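Local atomic coordinates of cell division control protein 4 (Saccharomyces cerevisiae, PDB entry 3V7D), a protein that recognises phosphorylated target proteins, among them the CDK inhibitor SIC1, as the substrate-binding F-box subunit of an SCF E3 ubiquitin-protein ligase. Residues B[61-66]-B[97-102]; B[198-203]-B[250-255]; B[231-236]-B[261-266]; B[399-404]-B[417-422]. The protein carries 1 engineered substitution. All coordinates share one frame; numbering follows the deposited sequence.

Contact 1 of 4, residues B[61-66]-B[97-102]; sequences ISENFV and ENIFIL
F65 lays its ring against helix 87-106 just after a Schellman motif has ended helix 53-62, in the helical part of this F-box protein, where it packs beside the WD40 propeller. One face of the ring takes N98 CB, which sits 3.4 Å from the F65 ring centroid and almost on the ring normal, a CH-pi contact with the base of the asparagine side chain. Over the opposite face, offset toward the rim, lies CB of E63 from the same segment, so the phenyl is sandwiched. At its edge F65 CZ meets I99 CD1 at 3.7 Å, and L102 CD2 approaches the same CZ obliquely at 3.8 Å. With CG1 of I99 anti to the backbone N (chi1 -155°), the CD1 methyl can reach both the phenyl and E63.

What puts F65 here is the turn before it. N64, at positive phi, is the C-prime residue, with F65 N bonded to L60 O and N64 N to I61 O. E63 folds back at chi2 and turns its carboxylate toward R420 of the propeller, which it meets in a salt bridge. On the way, E63 OE1 passes 3.6 Å from I99 CD1.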
# COMPACT_ATOMS: atom_id res chain seq x y z
N ILE B 61 3.12 -5.04 7.36
CA ILE B 61 2.45 -5.71 6.26
C ILE B 61 0.99 -6.01 6.59
O ILE B 61 0.11 -5.84 5.75
CB ILE B 61 3.18 -7.00 5.86
CG1 ILE B 61 4.54 -6.67 5.24
CG2 ILE B 61 2.35 -7.83 4.88
CD1 ILE B 61 5.38 -7.90 4.95
N SER B 62 0.73 -6.44 7.82
CA SER B 62 -0.62 -6.86 8.21
C SER B 62 -1.60 -5.69 8.25
O SER B 62 -2.80 -5.89 8.11
CB SER B 62 -0.61 -7.61 9.54
OG SER B 62 -0.27 -6.74 10.62
N GLU B 63 -1.09 -4.48 8.45
CA GLU B 63 -1.94 -3.30 8.46
C GLU B 63 -1.94 -2.58 7.11
O GLU B 63 -2.46 -1.47 6.99
CB GLU B 63 -1.48 -2.33 9.56
CG GLU B 63 -1.65 -2.86 10.98
CD GLU B 63 -3.11 -2.99 11.40
OE1 GLU B 63 -3.94 -2.20 10.90
OE2 GLU B 63 -3.42 -3.86 12.22
N ASN B 64 -1.37 -3.23 6.10
CA ASN B 64 -1.24 -2.65 4.76
C ASN B 64 -0.53 -1.31 4.74
O ASN B 64 -0.88 -0.43 3.94
CB ASN B 64 -2.60 -2.48 4.09
CG ASN B 64 -3.44 -3.73 4.15
OD1 ASN B 64 -4.62 -3.69 4.49
ND2 ASN B 64 -2.83 -4.86 3.81
N PHE B 65 0.46 -1.13 5.61
CA PHE B 65 1.26 0.09 5.57
C PHE B 65 2.40 -0.07 4.57
O PHE B 65 3.01 0.91 4.14
CB PHE B 65 1.80 0.43 6.96
CG PHE B 65 0.73 0.82 7.94
CD1 PHE B 65 -0.36 1.57 7.54
CD2 PHE B 65 0.81 0.42 9.27
CE1 PHE B 65 -1.35 1.92 8.44
CE2 PHE B 65 -0.17 0.77 10.17
CZ PHE B 65 -1.26 1.51 9.76
N VAL B 66 2.68 -1.31 4.19
CA VAL B 66 3.72 -1.61 3.22
C VAL B 66 3.45 -2.98 2.61
O VAL B 66 2.77 -3.80 3.21
CB VAL B 66 5.13 -1.59 3.86
CG1 VAL B 66 5.40 -2.90 4.60
CG2 VAL B 66 6.20 -1.33 2.81
N GLU B 97 3.61 5.46 14.20
CA GLU B 97 3.14 6.66 13.52
C GLU B 97 2.01 6.32 12.56
O GLU B 97 0.97 7.00 12.54
CB GLU B 97 4.29 7.36 12.79
CG GLU B 97 3.84 8.54 11.95
CD GLU B 97 4.99 9.41 11.45
OE1 GLU B 97 6.10 8.87 11.24
OE2 GLU B 97 4.78 10.62 11.28
N ASN B 98 2.19 5.27 11.77
CA ASN B 98 1.16 4.87 10.81
C ASN B 98 -0.13 4.39 11.45
O ASN B 98 -1.22 4.65 10.93
CB ASN B 98 1.70 3.80 9.85
CG ASN B 98 2.59 4.39 8.77
OD1 ASN B 98 3.76 4.03 8.64
ND2 ASN B 98 2.03 5.31 7.99
N ILE B 99 -0.03 3.70 12.58
CA ILE B 99 -1.23 3.16 13.21
C ILE B 99 -2.00 4.30 13.90
O ILE B 99 -3.23 4.27 13.98
CB ILE B 99 -0.91 1.98 14.17
CG1 ILE B 99 -2.13 1.06 14.32
CG2 ILE B 99 -0.43 2.48 15.53
CD1 ILE B 99 -2.48 0.31 13.05
N PHE B 100 -1.26 5.30 14.37
CA PHE B 100 -1.86 6.48 14.99
C PHE B 100 -2.64 7.27 13.95
O PHE B 100 -3.80 7.64 14.17
CB PHE B 100 -0.77 7.35 15.62
CG PHE B 100 -1.23 8.73 16.02
CD1 PHE B 100 -1.98 8.93 17.17
CD2 PHE B 100 -0.90 9.84 15.24
CE1 PHE B 100 -2.40 10.20 17.54
CE2 PHE B 100 -1.31 11.11 15.60
CZ PHE B 100 -2.07 11.30 16.75
N ILE B 101 -2.01 7.51 12.81
CA ILE B 101 -2.64 8.22 11.71
C ILE B 101 -3.87 7.48 11.19
O ILE B 101 -4.92 8.09 10.98
CB ILE B 101 -1.62 8.47 10.57
CG1 ILE B 101 -0.57 9.48 11.04
CG2 ILE B 101 -2.33 8.95 9.30
CD1 ILE B 101 0.56 9.69 10.06
N LEU B 102 -3.74 6.17 10.99
CA LEU B 102 -4.84 5.37 10.47
C LEU B 102 -6.05 5.40 11.39
O LEU B 102 -7.19 5.51 10.94
CB LEU B 102 -4.40 3.92 10.22
CG LEU B 102 -5.48 3.01 9.61
CD1 LEU B 102 -5.94 3.55 8.26
CD2 LEU B 102 -5.00 1.57 9.48

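Contact 2 of 4, residues B[198-203]-B[250-255]; sequences VFEGHN and PLVFHT. Unlike the reference sequence in segment 198-203: E200 (reference Lys).
Three backbone hydrogen bonds tie 198-200 to 251-253, V198 pairing with V252 and F199 with F253 in parallel. V198 N gives to L251 O at 3.0 Å, from well above the carbonyl plane; F253 N returns a bond to V198 O, also 3.0 Å, nearly in line with the carbonyl; and E200 N reaches F253 O at 3.2 Å. Beyond the last rung the side chains of E200 and H254 run side by side. E200 OE2 comes within 3.5 Å of H254 ND1, with carboxylate and imidazole planes almost perpendicular; E200 replaces the lysine of the reference sequence.

The packing divides between the two faces of the sheet. On one, V198 CG2 rests against P250 CB at 4.0 Å, and V252 stands beside V198. On the other, F199 and F253 point the same way, both with CG beside the backbone N (chi1 -63° and -65°). F253 CD1 lies at the edge of the F199 ring, 3.7 Å from F199 CE1, with the rings inclined obliquely at 69°. F199 also meets the ring of W232 in the next sheet.

Strand 251-253 thus adds a fifth, parallel strand to the antiparallel sheet ending in 194-199, an addition to the usual four-stranded blade of a WD40 beta-propeller.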
# COMPACT_ATOMS: atom_id res chain seq x y z
N VAL B 198 10.74 24.35 -23.31
CA VAL B 198 9.47 24.28 -24.03
C VAL B 198 9.63 23.40 -25.27
O VAL B 198 10.32 23.78 -26.21
CB VAL B 198 8.98 25.67 -24.45
CG1 VAL B 198 7.65 25.55 -25.18
CG2 VAL B 198 8.85 26.58 -23.24
N PHE B 199 8.99 22.24 -25.25
CA PHE B 199 9.08 21.31 -26.38
C PHE B 199 7.86 21.41 -27.29
O PHE B 199 6.74 21.11 -26.88
CB PHE B 199 9.21 19.86 -25.89
CG PHE B 199 10.47 19.59 -25.10
CD1 PHE B 199 11.56 20.44 -25.20
CD2 PHE B 199 10.54 18.49 -24.26
CE1 PHE B 199 12.71 20.19 -24.47
CE2 PHE B 199 11.69 18.24 -23.53
CZ PHE B 199 12.78 19.09 -23.64
N GLU B 200 8.08 21.84 -28.53
CA GLU B 200 7.01 21.89 -29.51
C GLU B 200 7.12 20.67 -30.42
O GLU B 200 8.17 20.04 -30.49
CB GLU B 200 7.07 23.19 -30.31
CG GLU B 200 6.93 24.45 -29.45
CD GLU B 200 6.83 25.73 -30.26
OE1 GLU B 200 6.60 25.64 -31.49
OE2 GLU B 200 6.99 26.82 -29.68
N GLY B 201 6.03 20.35 -31.11
CA GLY B 201 6.02 19.19 -31.98
C GLY B 201 4.62 18.66 -32.20
O GLY B 201 4.24 18.34 -33.33
N HIS B 202 3.85 18.56 -31.12
CA HIS B 202 2.45 18.14 -31.21
C HIS B 202 1.66 19.13 -32.07
O HIS B 202 1.88 20.34 -32.00
CB HIS B 202 1.82 18.04 -29.82
CG HIS B 202 2.11 16.74 -29.12
ND1 HIS B 202 1.70 15.52 -29.61
CD2 HIS B 202 2.76 16.49 -27.96
CE1 HIS B 202 2.09 14.57 -28.78
NE2 HIS B 202 2.74 15.12 -27.78
N ASN B 203 0.76 18.60 -32.88
CA ASN B 203 -0.03 19.43 -33.77
C ASN B 203 -1.41 19.73 -33.20
O ASN B 203 -2.27 20.29 -33.88
CB ASN B 203 -0.14 18.79 -35.15
CG ASN B 203 1.20 18.71 -35.86
OD1 ASN B 203 1.64 17.64 -36.27
ND2 ASN B 203 1.86 19.86 -36.01
N PRO B 250 13.21 30.28 -20.76
CA PRO B 250 13.20 28.85 -21.08
C PRO B 250 13.96 28.51 -22.37
O PRO B 250 14.00 29.32 -23.30
CB PRO B 250 11.72 28.55 -21.27
CG PRO B 250 11.18 29.82 -21.85
CD PRO B 250 11.96 30.93 -21.19
N LEU B 251 14.55 27.33 -22.41
CA LEU B 251 15.14 26.81 -23.63
C LEU B 251 14.02 26.35 -24.55
O LEU B 251 13.41 25.30 -24.31
CB LEU B 251 16.07 25.64 -23.32
CG LEU B 251 17.55 25.93 -23.04
CD1 LEU B 251 17.71 26.84 -21.84
CD2 LEU B 251 18.32 24.64 -22.85
N VAL B 252 13.75 27.13 -25.58
CA VAL B 252 12.65 26.82 -26.50
C VAL B 252 13.15 25.99 -27.68
O VAL B 252 14.17 26.31 -28.29
CB VAL B 252 11.97 28.10 -27.00
CG1 VAL B 252 10.75 27.77 -27.84
CG2 VAL B 252 11.59 29.01 -25.83
N PHE B 253 12.42 24.92 -27.99
CA PHE B 253 12.75 24.06 -29.13
C PHE B 253 11.59 23.98 -30.11
O PHE B 253 10.68 23.17 -29.95
CB PHE B 253 13.13 22.66 -28.65
CG PHE B 253 14.38 22.61 -27.83
CD1 PHE B 253 14.34 22.87 -26.47
CD2 PHE B 253 15.60 22.32 -28.41
CE1 PHE B 253 15.49 22.83 -25.70
CE2 PHE B 253 16.75 22.29 -27.66
CZ PHE B 253 16.70 22.54 -26.30
N HIS B 254 11.64 24.83 -31.13
CA HIS B 254 10.56 24.95 -32.10
C HIS B 254 10.45 23.75 -33.03
O HIS B 254 9.38 23.50 -33.60
CB HIS B 254 10.72 26.23 -32.94
CG HIS B 254 10.71 27.49 -32.13
ND1 HIS B 254 9.55 28.11 -31.73
CD2 HIS B 254 11.73 28.25 -31.65
CE1 HIS B 254 9.84 29.19 -31.04
NE2 HIS B 254 11.16 29.30 -30.97
N THR B 255 11.53 23.00 -33.19
CA THR B 255 11.54 21.89 -34.15
C THR B 255 12.16 20.61 -33.58
O THR B 255 13.33 20.61 -33.20
CB THR B 255 12.26 22.28 -35.46
OG1 THR B 255 11.64 23.44 -36.03
CG2 THR B 255 12.18 21.15 -36.46

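Contact 3 of 4, residues B[231-236]-B[261-266]; sequences VWKLPK and YFVGVL
P235 packs over one face of the Y261 ring, its CG 3.9 Å from the ring centroid and close to the normal, a CH-pi contact, while K236 NZ arrives at the ring edge, 3.4 Å from Y261 CE1. With an alanine here in place of the tyrosine the ring would be gone, which is likely to leave P235 without its aromatic partner and open a gap over its CG. The second aromatic pair is offset edge-to-face: the edge of F262 is turned toward the face of W232, planes at 63°, with F262 CD1 3.8 Å from W232 CZ3. The F262 phenyl, swung anti to its own N (chi1 174°), also covers the backbone N of G264 with one face.

Between these groups the antiparallel strands are linked by backbone bonds, the register slipping by one at a classic beta bulge where V231 is opposed by two residues, V263 and G264. V231 N donates to G264 O at 3.0 Å and V231 O accepts from V263 N at 2.9 Å. Past the bulge, K233 N bonds to Y261 O at 2.8 Å, in the carbonyl plane, and W232 CA sends a CA-H...O contact to that same oxygen. V231 packs its CG1 on V263 CB and its CG2 on L266 CD1, while K233 bends its amine away to P260 O.

Strand 262-266 is the outermost strand of this propeller blade, beside 229-233. W232 hydrogen-bonds through NE1 to T222 of strand 218-224, and P235 touches H197 and F199 of strand 194-199 in the preceding blade.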
# COMPACT_ATOMS: atom_id res chain seq x y z
N VAL B 231 7.71 11.05 -27.64
CA VAL B 231 8.62 10.62 -26.58
C VAL B 231 9.80 11.59 -26.47
O VAL B 231 10.40 11.97 -27.48
CB VAL B 231 9.12 9.17 -26.78
CG1 VAL B 231 10.02 8.75 -25.63
CG2 VAL B 231 7.94 8.22 -26.92
N TRP B 232 10.11 12.02 -25.25
CA TRP B 232 11.20 12.96 -25.02
C TRP B 232 12.04 12.53 -23.82
O TRP B 232 11.52 11.95 -22.86
CB TRP B 232 10.68 14.38 -24.76
CG TRP B 232 9.35 14.71 -25.35
CD1 TRP B 232 8.13 14.25 -24.94
CD2 TRP B 232 9.10 15.63 -26.42
NE1 TRP B 232 7.14 14.81 -25.71
CE2 TRP B 232 7.71 15.66 -26.63
CE3 TRP B 232 9.92 16.42 -27.23
CZ2 TRP B 232 7.11 16.45 -27.61
CZ3 TRP B 232 9.33 17.20 -28.21
CH2 TRP B 232 7.94 17.21 -28.39
N LYS B 233 13.34 12.81 -23.88
CA LYS B 233 14.20 12.63 -22.71
C LYS B 233 13.98 13.79 -21.75
O LYS B 233 13.85 14.94 -22.17
CB LYS B 233 15.67 12.55 -23.12
CG LYS B 233 16.02 11.28 -23.89
CD LYS B 233 17.50 11.22 -24.22
CE LYS B 233 17.89 12.29 -25.22
NZ LYS B 233 17.27 12.05 -26.56
N LEU B 234 13.91 13.48 -20.45
CA LEU B 234 13.82 14.52 -19.43
C LEU B 234 15.20 15.10 -19.17
O LEU B 234 16.11 14.38 -18.78
CB LEU B 234 13.24 13.94 -18.13
CG LEU B 234 13.10 14.92 -16.95
CD1 LEU B 234 12.01 15.95 -17.23
CD2 LEU B 234 12.83 14.17 -15.65
N PRO B 235 15.36 16.41 -19.40
CA PRO B 235 16.64 17.11 -19.23
C PRO B 235 17.20 17.00 -17.81
O PRO B 235 16.44 17.04 -16.83
CB PRO B 235 16.29 18.56 -19.55
CG PRO B 235 15.11 18.46 -20.46
CD PRO B 235 14.32 17.29 -19.96
N LYS B 236 18.51 16.85 -17.70
CA LYS B 236 19.19 16.73 -16.42
C LYS B 236 19.43 18.10 -15.77
O LYS B 236 19.39 19.13 -16.44
CB LYS B 236 20.52 15.98 -16.57
CG LYS B 236 20.99 15.82 -18.02
CD LYS B 236 21.60 17.10 -18.59
CE LYS B 236 21.98 16.92 -20.05
NZ LYS B 236 20.81 16.57 -20.90
N TYR B 261 16.46 16.51 -27.10
CA TYR B 261 15.67 15.80 -26.11
C TYR B 261 14.50 15.08 -26.77
O TYR B 261 13.73 14.39 -26.11
CB TYR B 261 15.16 16.75 -25.03
CG TYR B 261 16.27 17.48 -24.30
CD1 TYR B 261 17.12 16.81 -23.44
CD2 TYR B 261 16.45 18.85 -24.48
CE1 TYR B 261 18.13 17.48 -22.77
CE2 TYR B 261 17.46 19.52 -23.81
CZ TYR B 261 18.30 18.83 -22.96
OH TYR B 261 19.31 19.50 -22.30
N PHE B 262 14.36 15.24 -28.09
CA PHE B 262 13.29 14.58 -28.83
C PHE B 262 13.71 13.17 -29.24
O PHE B 262 14.83 12.96 -29.71
CB PHE B 262 12.89 15.42 -30.04
CG PHE B 262 11.90 14.75 -30.94
CD1 PHE B 262 10.60 14.54 -30.53
CD2 PHE B 262 12.26 14.35 -32.22
CE1 PHE B 262 9.68 13.93 -31.36
CE2 PHE B 262 11.35 13.74 -33.06
CZ PHE B 262 10.05 13.53 -32.63
N VAL B 263 12.82 12.21 -29.05
CA VAL B 263 13.14 10.82 -29.34
C VAL B 263 12.44 10.33 -30.59
O VAL B 263 13.07 9.77 -31.49
CB VAL B 263 12.78 9.89 -28.16
CG1 VAL B 263 13.17 8.46 -28.47
CG2 VAL B 263 13.46 10.36 -26.88
N GLY B 264 11.13 10.55 -30.66
CA GLY B 264 10.36 10.14 -31.82
C GLY B 264 8.86 10.19 -31.60
O GLY B 264 8.38 10.49 -30.50
N VAL B 265 8.11 9.90 -32.66
CA VAL B 265 6.66 9.93 -32.61
C VAL B 265 6.09 8.52 -32.67
O VAL B 265 6.55 7.69 -33.45
CB VAL B 265 6.08 10.75 -33.79
CG1 VAL B 265 4.56 10.83 -33.69
CG2 VAL B 265 6.69 12.14 -33.82
N LEU B 266 5.10 8.25 -31.83
CA LEU B 266 4.42 6.96 -31.86
C LEU B 266 3.05 7.12 -32.50
O LEU B 266 2.11 7.57 -31.85
CB LEU B 266 4.30 6.38 -30.45
CG LEU B 266 5.62 5.97 -29.79
CD1 LEU B 266 5.37 5.45 -28.38
CD2 LEU B 266 6.34 4.93 -30.63

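Contact 4 of 4, residues B[399-404]-B[417-422]; sequences FYVSDN and YNLRSG
N404, L419 and R420 carry this contact, which ties the turn after strand 396-401 to the one after strand 413-418. Across the contact N404 is held at two points. Its carbonyl O accepts from L419 N at 3.1 Å, and its side-chain OD1 takes a side-on grip from R420, whose NE and NH2 both stand 3.1 Å from N404 OD1. Both nitrogens come from one face of the amide, well above its plane, whereas OD1 lies near the guanidinium plane; the two flat groups are turned 63° apart. R420 reaches this far because its chain is stretched out as far as NE (chi2 -170°, chi3 -168°). The other end of the N404 amide, ND2, donates to E63 O. A leucine in place of this asparagine would probably leave R420 NE without its acceptor and the E63 carbonyl without the amide that donates to it.

L419 points toward the other segment. Its CD1 methyl lies 3.7 Å from V401 CG2, the side chains running across each other, and 3.4 Å from S402 O. Each turn is braced from within: S402 OG accepts from N404 N in an ST turn, and N418 OD1 takes both R420 N and S421 N.

The two strands belong to WD repeat 7 of the propeller, with strand 405-410 between them, and L419 and R420 follow directly on. R420, held also by E63, touches L102 of helix 87-106, as N404 does, while Y106 of that helix donates from its hydroxyl to N404 O.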
# COMPACT_ATOMS: atom_id res chain seq x y z
N PHE B 399 -11.36 10.33 -7.41
CA PHE B 399 -11.19 9.56 -6.19
C PHE B 399 -9.74 9.19 -6.01
O PHE B 399 -8.95 9.23 -6.95
CB PHE B 399 -12.07 8.30 -6.18
CG PHE B 399 -11.53 7.16 -7.01
CD1 PHE B 399 -11.88 7.03 -8.34
CD2 PHE B 399 -10.70 6.20 -6.44
CE1 PHE B 399 -11.39 5.97 -9.10
CE2 PHE B 399 -10.21 5.15 -7.19
CZ PHE B 399 -10.56 5.03 -8.52
N TYR B 400 -9.37 8.82 -4.79
CA TYR B 400 -8.03 8.32 -4.53
C TYR B 400 -8.16 7.19 -3.53
O TYR B 400 -9.13 7.14 -2.77
CB TYR B 400 -7.13 9.42 -3.98
CG TYR B 400 -5.65 9.15 -4.22
CD1 TYR B 400 -5.05 9.50 -5.42
CD2 TYR B 400 -4.86 8.55 -3.24
CE1 TYR B 400 -3.70 9.26 -5.64
CE2 TYR B 400 -3.51 8.31 -3.45
CZ TYR B 400 -2.94 8.67 -4.65
OH TYR B 400 -1.60 8.43 -4.87
N VAL B 401 -7.20 6.28 -3.54
CA VAL B 401 -7.37 5.06 -2.76
C VAL B 401 -6.06 4.43 -2.30
O VAL B 401 -5.03 4.52 -2.97
CB VAL B 401 -8.20 4.02 -3.56
CG1 VAL B 401 -7.35 3.41 -4.68
CG2 VAL B 401 -8.76 2.94 -2.64
N SER B 402 -6.12 3.81 -1.12
CA SER B 402 -5.06 2.95 -0.63
C SER B 402 -5.72 1.65 -0.22
O SER B 402 -6.92 1.47 -0.42
CB SER B 402 -4.37 3.59 0.57
OG SER B 402 -5.24 3.61 1.69
N ASP B 403 -4.95 0.74 0.37
CA ASP B 403 -5.52 -0.52 0.84
C ASP B 403 -6.48 -0.29 2.00
O ASP B 403 -7.37 -1.09 2.24
CB ASP B 403 -4.42 -1.49 1.28
CG ASP B 403 -3.60 -2.02 0.11
OD1 ASP B 403 -4.08 -1.96 -1.05
OD2 ASP B 403 -2.49 -2.52 0.36
N ASN B 404 -6.31 0.83 2.70
CA ASN B 404 -7.08 1.11 3.90
C ASN B 404 -8.21 2.12 3.72
O ASN B 404 -9.23 2.04 4.40
CB ASN B 404 -6.15 1.59 5.01
CG ASN B 404 -5.24 0.48 5.52
OD1 ASN B 404 -5.66 -0.66 5.66
ND2 ASN B 404 -3.99 0.83 5.79
N TYR B 417 -14.18 6.57 2.95
CA TYR B 417 -14.63 5.23 3.32
C TYR B 417 -13.54 4.38 3.97
O TYR B 417 -12.40 4.35 3.52
CB TYR B 417 -15.16 4.47 2.10
CG TYR B 417 -16.26 5.15 1.31
CD1 TYR B 417 -15.95 6.02 0.27
CD2 TYR B 417 -17.59 4.90 1.59
CE1 TYR B 417 -16.95 6.64 -0.47
CE2 TYR B 417 -18.60 5.51 0.86
CZ TYR B 417 -18.28 6.38 -0.16
OH TYR B 417 -19.28 6.98 -0.89
N ASN B 418 -13.92 3.67 5.03
CA ASN B 418 -13.09 2.64 5.64
C ASN B 418 -13.22 1.36 4.82
O ASN B 418 -14.27 0.72 4.84
CB ASN B 418 -13.55 2.39 7.08
CG ASN B 418 -12.71 1.36 7.82
OD1 ASN B 418 -12.12 0.45 7.22
ND2 ASN B 418 -12.67 1.49 9.14
N LEU B 419 -12.16 0.98 4.11
CA LEU B 419 -12.22 -0.19 3.24
C LEU B 419 -12.18 -1.52 4.00
O LEU B 419 -12.52 -2.56 3.44
CB LEU B 419 -11.12 -0.15 2.18
CG LEU B 419 -11.24 0.98 1.15
CD1 LEU B 419 -10.20 0.82 0.05
CD2 LEU B 419 -12.65 1.04 0.57
N ARG B 420 -11.76 -1.50 5.26
CA ARG B 420 -11.78 -2.71 6.08
C ARG B 420 -13.19 -3.06 6.53
O ARG B 420 -13.64 -4.19 6.37
CB ARG B 420 -10.86 -2.58 7.29
CG ARG B 420 -9.40 -2.46 6.94
CD ARG B 420 -8.53 -2.57 8.18
NE ARG B 420 -7.16 -2.19 7.90
CZ ARG B 420 -6.19 -2.16 8.81
NH1 ARG B 420 -6.46 -2.50 10.07
NH2 ARG B 420 -4.97 -1.80 8.47
N SER B 421 -13.88 -2.08 7.10
CA SER B 421 -15.23 -2.29 7.62
C SER B 421 -16.26 -2.06 6.53
O SER B 421 -17.42 -2.44 6.68
CB SER B 421 -15.50 -1.31 8.77
OG SER B 421 -15.61 0.01 8.27
N GLY B 422 -15.83 -1.42 5.45
CA GLY B 422 -16.73 -1.12 4.35
C GLY B 422 -17.63 0.07 4.62
O GLY B 422 -18.52 0.38 3.84

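Contacts 1 and 4 form one junction, their centres about 13 Å apart: the helical part meets the propeller at WD repeat 7 and the turn after it, through the salt bridge from E63 to R420 and the probable bond from N404's amide to the E63 carbonyl. Contact 1 is mostly aromatic and aliphatic packing, contact 4 mostly polar and set in turns. Contacts 2 and 3 lie across the chain's centre, with contacts 1 and 2 about 45 Å apart between centres, and both rest on strand pairing, parallel in one, antiparallel and bulged in the other. Their segments alternate along the chain and they touch where F199 meets W232. All four are partly buried; contact 3 covers the largest area.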